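Local atomic coordinates of beta-galactosidase (Trichoderma reesei, PDB entry 3OG2), a protein that probably hydrolyses terminal non-reducing beta-D-galactose residues from beta-D-galactosides, as a glycoside hydrolase of family 35. Residues G717-L728 with Y765-Y776. Numbering follows the deposited sequence.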
loop_
_atom_site.group_PDB
_atom_site.type_symbol
_atom_site.label_atom_id
_atom_site.label_comp_id
_atom_site.label_asym_id
_atom_site.label_seq_id
_atom_site.Cartn_x
_atom_site.Cartn_y
_atom_site.Cartn_z
ATOM N N GLY A 717 14.182 -36.704 11.579
ATOM C CA GLY A 717 14.253 -37.966 10.885
ATOM C C GLY A 717 15.096 -38.989 11.638
ATOM O O GLY A 717 16.300 -38.752 11.879
ATOM N N ARG A 718 14.488 -40.115 12.010
ATOM C CA ARG A 718 15.189 -41.178 12.718
ATOM C C ARG A 718 15.724 -42.225 11.737
ATOM O O ARG A 718 14.964 -42.673 10.848
ATOM C CB ARG A 718 14.230 -41.896 13.657
ATOM C CG ARG A 718 13.987 -41.175 14.963
ATOM C CD ARG A 718 12.792 -41.777 15.676
ATOM N NE ARG A 718 12.600 -41.328 17.048
ATOM C CZ ARG A 718 12.145 -40.152 17.423
ATOM N NH1 ARG A 718 11.815 -39.222 16.502
ATOM N NH2 ARG A 718 12.010 -39.870 18.727
ATOM N N PHE A 719 16.957 -42.651 11.927
ATOM C CA PHE A 719 17.458 -43.775 11.161
ATOM C C PHE A 719 18.387 -44.611 12.040
ATOM O O PHE A 719 18.909 -44.096 13.060
ATOM C CB PHE A 719 18.217 -43.321 9.895
ATOM C CG PHE A 719 19.534 -42.588 10.128
ATOM C CD1 PHE A 719 19.542 -41.183 10.227
ATOM C CD2 PHE A 719 20.743 -43.286 10.219
ATOM C CE1 PHE A 719 20.781 -40.547 10.413
ATOM C CE2 PHE A 719 21.944 -42.657 10.428
ATOM C CZ PHE A 719 21.967 -41.260 10.503
ATOM N N THR A 720 18.628 -45.850 11.620
ATOM C CA THR A 720 19.637 -46.692 12.292
ATOM C C THR A 720 20.856 -46.772 11.434
ATOM O O THR A 720 20.764 -47.081 10.255
ATOM C CB THR A 720 18.997 -48.092 12.472
ATOM O OG1 THR A 720 17.834 -47.940 13.305
ATOM C CG2 THR A 720 20.054 -48.983 13.128
ATOM N N ALA A 721 22.021 -46.437 11.989
ATOM C CA ALA A 721 23.214 -46.447 11.161
ATOM C C ALA A 721 23.513 -47.844 10.666
ATOM O O ALA A 721 23.552 -48.798 11.469
ATOM C CB ALA A 721 24.409 -45.862 11.921
ATOM N N ARG A 722 23.800 -47.956 9.367
ATOM C CA ARG A 722 24.224 -49.218 8.767
ATOM C C ARG A 722 25.718 -49.302 8.600
ATOM O O ARG A 722 26.294 -50.388 8.731
ATOM C CB ARG A 722 23.537 -49.418 7.409
ATOM C CG ARG A 722 22.038 -49.648 7.725
ATOM C CD ARG A 722 21.620 -50.979 7.107
ATOM N NE ARG A 722 20.318 -50.759 6.447
ATOM C CZ ARG A 722 20.257 -50.821 5.122
ATOM N NH1 ARG A 722 21.388 -51.091 4.483
ATOM N NH2 ARG A 722 19.123 -50.629 4.481
ATOM N N THR A 723 26.360 -48.192 8.292
ATOM C CA THR A 723 27.819 -48.093 8.219
ATOM C C THR A 723 28.302 -46.852 8.986
ATOM O O THR A 723 27.510 -45.992 9.322
ATOM C CB THR A 723 28.304 -48.042 6.767
ATOM O OG1 THR A 723 27.657 -46.966 6.060
ATOM C CG2 THR A 723 27.912 -49.330 6.036
ATOM N N ALA A 724 29.591 -46.840 9.282
ATOM C CA ALA A 724 30.105 -45.735 10.077
ATOM C C ALA A 724 30.046 -44.410 9.328
ATOM O O ALA A 724 29.959 -43.363 9.945
ATOM C CB ALA A 724 31.524 -46.071 10.489
ATOM N N ARG A 725 30.114 -44.463 8.001
ATOM C CA ARG A 725 29.948 -43.251 7.225
ATOM C C ARG A 725 28.757 -43.423 6.301
ATOM O O ARG A 725 28.657 -44.476 5.643
ATOM C CB ARG A 725 31.217 -42.992 6.385
ATOM C CG ARG A 725 31.109 -41.700 5.590
ATOM C CD ARG A 725 32.441 -41.337 4.943
ATOM N NE ARG A 725 33.390 -40.785 5.940
ATOM C CZ ARG A 725 34.601 -40.356 5.625
ATOM N NH1 ARG A 725 35.030 -40.425 4.364
ATOM N NH2 ARG A 725 35.374 -39.860 6.616
ATOM N N GLN A 726 27.868 -42.410 6.256
ATOM C CA GLN A 726 26.697 -42.435 5.390
ATOM C C GLN A 726 26.665 -41.111 4.639
ATOM O O GLN A 726 27.258 -40.149 5.118
ATOM C CB GLN A 726 25.442 -42.692 6.225
ATOM C CG GLN A 726 25.579 -44.118 6.819
ATOM C CD GLN A 726 24.335 -44.685 7.406
ATOM O OE1 GLN A 726 24.237 -45.875 7.672
ATOM N NE2 GLN A 726 23.314 -43.840 7.595
ATOM N N GLN A 727 25.962 -41.135 3.510
ATOM C CA GLN A 727 25.876 -39.957 2.688
ATOM C C GLN A 727 24.404 -39.542 2.669
ATOM O O GLN A 727 23.537 -40.355 2.373
ATOM C CB GLN A 727 26.370 -40.256 1.276
ATOM C CG GLN A 727 27.852 -40.682 1.232
ATOM C CD GLN A 727 28.867 -39.727 1.792
ATOM O OE1 GLN A 727 29.954 -40.200 2.232
ATOM N NE2 GLN A 727 28.582 -38.419 1.792
ATOM N N LEU A 728 24.173 -38.278 2.973
ATOM C CA LEU A 728 22.824 -37.739 2.974
ATOM C C LEU A 728 22.652 -36.693 1.876
ATOM O O LEU A 728 23.448 -35.754 1.750
ATOM C CB LEU A 728 22.593 -37.041 4.334
ATOM C CG LEU A 728 21.262 -36.302 4.451
ATOM C CD1 LEU A 728 20.118 -37.311 4.413
ATOM C CD2 LEU A 728 21.312 -35.496 5.760
ATOM N N TYR A 765 25.525 -33.980 2.351
ATOM C CA TYR A 765 26.286 -33.966 3.571
ATOM C C TYR A 765 26.804 -35.362 3.850
ATOM O O TYR A 765 26.173 -36.373 3.522
ATOM C CB TYR A 765 25.377 -33.516 4.727
ATOM C CG TYR A 765 24.768 -32.129 4.636
ATOM C CD1 TYR A 765 25.560 -30.967 4.673
ATOM C CD2 TYR A 765 23.399 -31.906 4.509
ATOM C CE1 TYR A 765 25.028 -29.679 4.591
ATOM C CE2 TYR A 765 22.835 -30.622 4.421
ATOM C CZ TYR A 765 23.655 -29.514 4.469
ATOM O OH TYR A 765 23.092 -28.238 4.373
ATOM N N THR A 766 27.968 -35.467 4.498
ATOM C CA THR A 766 28.458 -36.737 4.975
ATOM C C THR A 766 28.115 -36.858 6.459
ATOM O O THR A 766 28.359 -35.901 7.231
ATOM C CB THR A 766 29.984 -36.826 4.799
ATOM O OG1 THR A 766 30.258 -36.702 3.389
ATOM C CG2 THR A 766 30.553 -38.133 5.296
ATOM N N LEU A 767 27.577 -38.004 6.827
ATOM C CA LEU A 767 27.290 -38.287 8.238
ATOM C C LEU A 767 28.348 -39.318 8.655
ATOM O O LEU A 767 28.216 -40.500 8.349
ATOM C CB LEU A 767 25.871 -38.776 8.485
ATOM C CG LEU A 767 24.754 -37.922 7.822
ATOM C CD1 LEU A 767 23.397 -38.603 8.082
ATOM C CD2 LEU A 767 24.779 -36.480 8.300
ATOM N N ASP A 768 29.394 -38.839 9.320
ATOM C CA ASP A 768 30.520 -39.707 9.615
ATOM C C ASP A 768 30.600 -40.119 11.068
ATOM O O ASP A 768 29.935 -39.507 11.934
ATOM C CB ASP A 768 31.800 -38.913 9.286
ATOM C CG ASP A 768 32.995 -39.815 9.064
ATOM O OD1 ASP A 768 32.905 -41.049 8.869
ATOM O OD2 ASP A 768 34.111 -39.243 9.080
ATOM N N ARG A 769 31.420 -41.142 11.360
ATOM C CA ARG A 769 31.757 -41.530 12.713
ATOM C C ARG A 769 30.519 -42.039 13.452
ATOM O O ARG A 769 30.343 -41.816 14.666
ATOM C CB ARG A 769 32.434 -40.394 13.473
ATOM C CG ARG A 769 33.750 -40.029 12.755
ATOM C CD ARG A 769 34.507 -38.905 13.462
ATOM N NE ARG A 769 33.830 -37.603 13.293
ATOM C CZ ARG A 769 33.215 -37.006 14.295
ATOM N NH1 ARG A 769 33.187 -37.559 15.495
ATOM N NH2 ARG A 769 32.632 -35.857 14.098
ATOM N N LEU A 770 29.674 -42.752 12.711
ATOM C CA LEU A 770 28.457 -43.349 13.320
ATOM C C LEU A 770 28.751 -44.735 13.900
ATOM O O LEU A 770 29.602 -45.474 13.355
ATOM C CB LEU A 770 27.340 -43.518 12.266
ATOM C CG LEU A 770 27.076 -42.282 11.412
ATOM C CD1 LEU A 770 26.026 -42.629 10.355
ATOM C CD2 LEU A 770 26.611 -41.103 12.248
ATOM N N VAL A 771 27.993 -45.052 14.954
ATOM C CA VAL A 771 28.068 -46.376 15.569
ATOM C C VAL A 771 27.066 -47.284 14.871
ATOM O O VAL A 771 25.843 -47.027 14.957
ATOM C CB VAL A 771 27.763 -46.268 17.057
ATOM C CG1 VAL A 771 27.763 -47.677 17.701
ATOM C CG2 VAL A 771 28.823 -45.360 17.692
ATOM N N ARG A 772 27.545 -48.311 14.188
ATOM C CA ARG A 772 26.599 -49.179 13.488
ATOM C C ARG A 772 25.542 -49.744 14.422
ATOM O O ARG A 772 25.867 -50.206 15.542
ATOM C CB ARG A 772 27.360 -50.323 12.789
ATOM C CG ARG A 772 28.247 -49.973 11.623
ATOM C CD ARG A 772 29.086 -51.082 11.073
ATOM N NE ARG A 772 28.549 -52.420 11.180
ATOM C CZ ARG A 772 28.757 -53.345 10.230
ATOM N NH1 ARG A 772 29.470 -53.078 9.133
ATOM N NH2 ARG A 772 28.229 -54.554 10.397
ATOM N N GLY A 773 24.299 -49.763 13.929
ATOM C CA GLY A 773 23.233 -50.265 14.778
ATOM C C GLY A 773 22.582 -49.261 15.720
ATOM O O GLY A 773 21.516 -49.528 16.290
ATOM N N ARG A 774 23.177 -48.078 15.892
ATOM C CA ARG A 774 22.630 -47.080 16.805
ATOM C C ARG A 774 21.649 -46.216 16.057
ATOM O O ARG A 774 21.813 -45.976 14.851
ATOM C CB ARG A 774 23.802 -46.261 17.377
ATOM C CG ARG A 774 23.394 -45.236 18.410
ATOM C CD ARG A 774 24.618 -44.550 19.028
ATOM N NE ARG A 774 25.357 -45.546 19.847
ATOM C CZ ARG A 774 26.297 -45.145 20.716
ATOM N NH1 ARG A 774 26.577 -43.849 20.811
ATOM N NH2 ARG A 774 27.010 -45.928 21.500
ATOM N N ARG A 775 20.625 -45.741 16.724
ATOM C CA ARG A 775 19.668 -44.810 16.161
ATOM C C ARG A 775 20.171 -43.380 16.320
ATOM O O ARG A 775 20.694 -42.961 17.357
ATOM C CB ARG A 775 18.345 -44.947 16.916
ATOM C CG ARG A 775 17.272 -44.041 16.256
ATOM C CD ARG A 775 15.900 -44.452 16.759
ATOM N NE ARG A 775 15.193 -45.329 15.826
ATOM C CZ ARG A 775 13.951 -45.777 16.040
ATOM N NH1 ARG A 775 13.313 -45.420 17.153
ATOM N NH2 ARG A 775 13.328 -46.571 15.178
ATOM N N TYR A 776 20.004 -42.627 15.255
ATOM C CA TYR A 776 20.339 -41.229 15.170
ATOM C C TYR A 776 19.133 -40.403 14.746
ATOM O O TYR A 776 18.227 -40.945 14.103
ATOM C CB TYR A 776 21.448 -41.012 14.066
ATOM C CG TYR A 776 22.760 -41.547 14.595
ATOM C CD1 TYR A 776 23.079 -42.905 14.415
ATOM C CD2 TYR A 776 23.663 -40.725 15.250
ATOM C CE1 TYR A 776 24.289 -43.411 14.891
ATOM C CE2 TYR A 776 24.863 -41.219 15.753
ATOM C CZ TYR A 776 25.161 -42.570 15.565
ATOM O OH TYR A 776 26.319 -43.088 16.056
HETATM O O HOH W 1 15.568 -45.965 13.385
HETATM O O HOH W 2 26.520 -36.860 0.359
HETATM O O HOH W 3 32.617 -38.478 2.398
#
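With CG anti to the backbone N (chi1 -178°) and a bend at chi3, the side chain of R725 turns its guanidinium onto D768, whose own CG also stands opposite the backbone N (chi1 -159°). The two form a side-on salt bridge, R725 NE donating to D768 OD1 at 3.0 Å and R725 NH2 to D768 OD2 at 2.8 Å. Both oxygens lie near the guanidinium plane, yet the nitrogens come from above the carboxylate, the two planes being turned 70° apart. On its way there the aliphatic part of R725 passes T766 CG2. Without this carboxylate, as with an alanine at D768, the R725 guanidinium is likely to lose its charged mate and be free to swing about its chain. Next to this pair Q727 and T766 run side by side, and Q727 NE2 donates to T766 OG1 at 2.9 Å, nearly in the amide plane.

Between the two sheets the packing is mostly apolar. Y776 CB sits over one face of the F719 ring, a CH-pi contact 3.9 Å from the ring centroid, while L770 CD1 comes at the ring edge and L767 CD1 touches F719 CZ. V771 N donates to Y776 OH, fixing the far end of that ring. L744 and L809 from neighbouring strands extend this core. L770 CB also packs on A721 CB, and L770 N donates to A724 O at 2.8 Å in the carbonyl plane, on a lone pair. Q726 OE1 accepts from both R722 N and T723 N, tying down the bend of 721-725. G773 N, inside the type II turn V771-R774, bonds A721 O at 2.7 Å.

Antiparallel pairing joins F719 to Y776 in one sheet and L728 to Y765 in another. The two chain segments thus cross together from sheet to sheet, their paired connections closing one end of a beta-sandwich, consistent with the jelly-roll-like all-beta domains of family 35 beta-galactosidases.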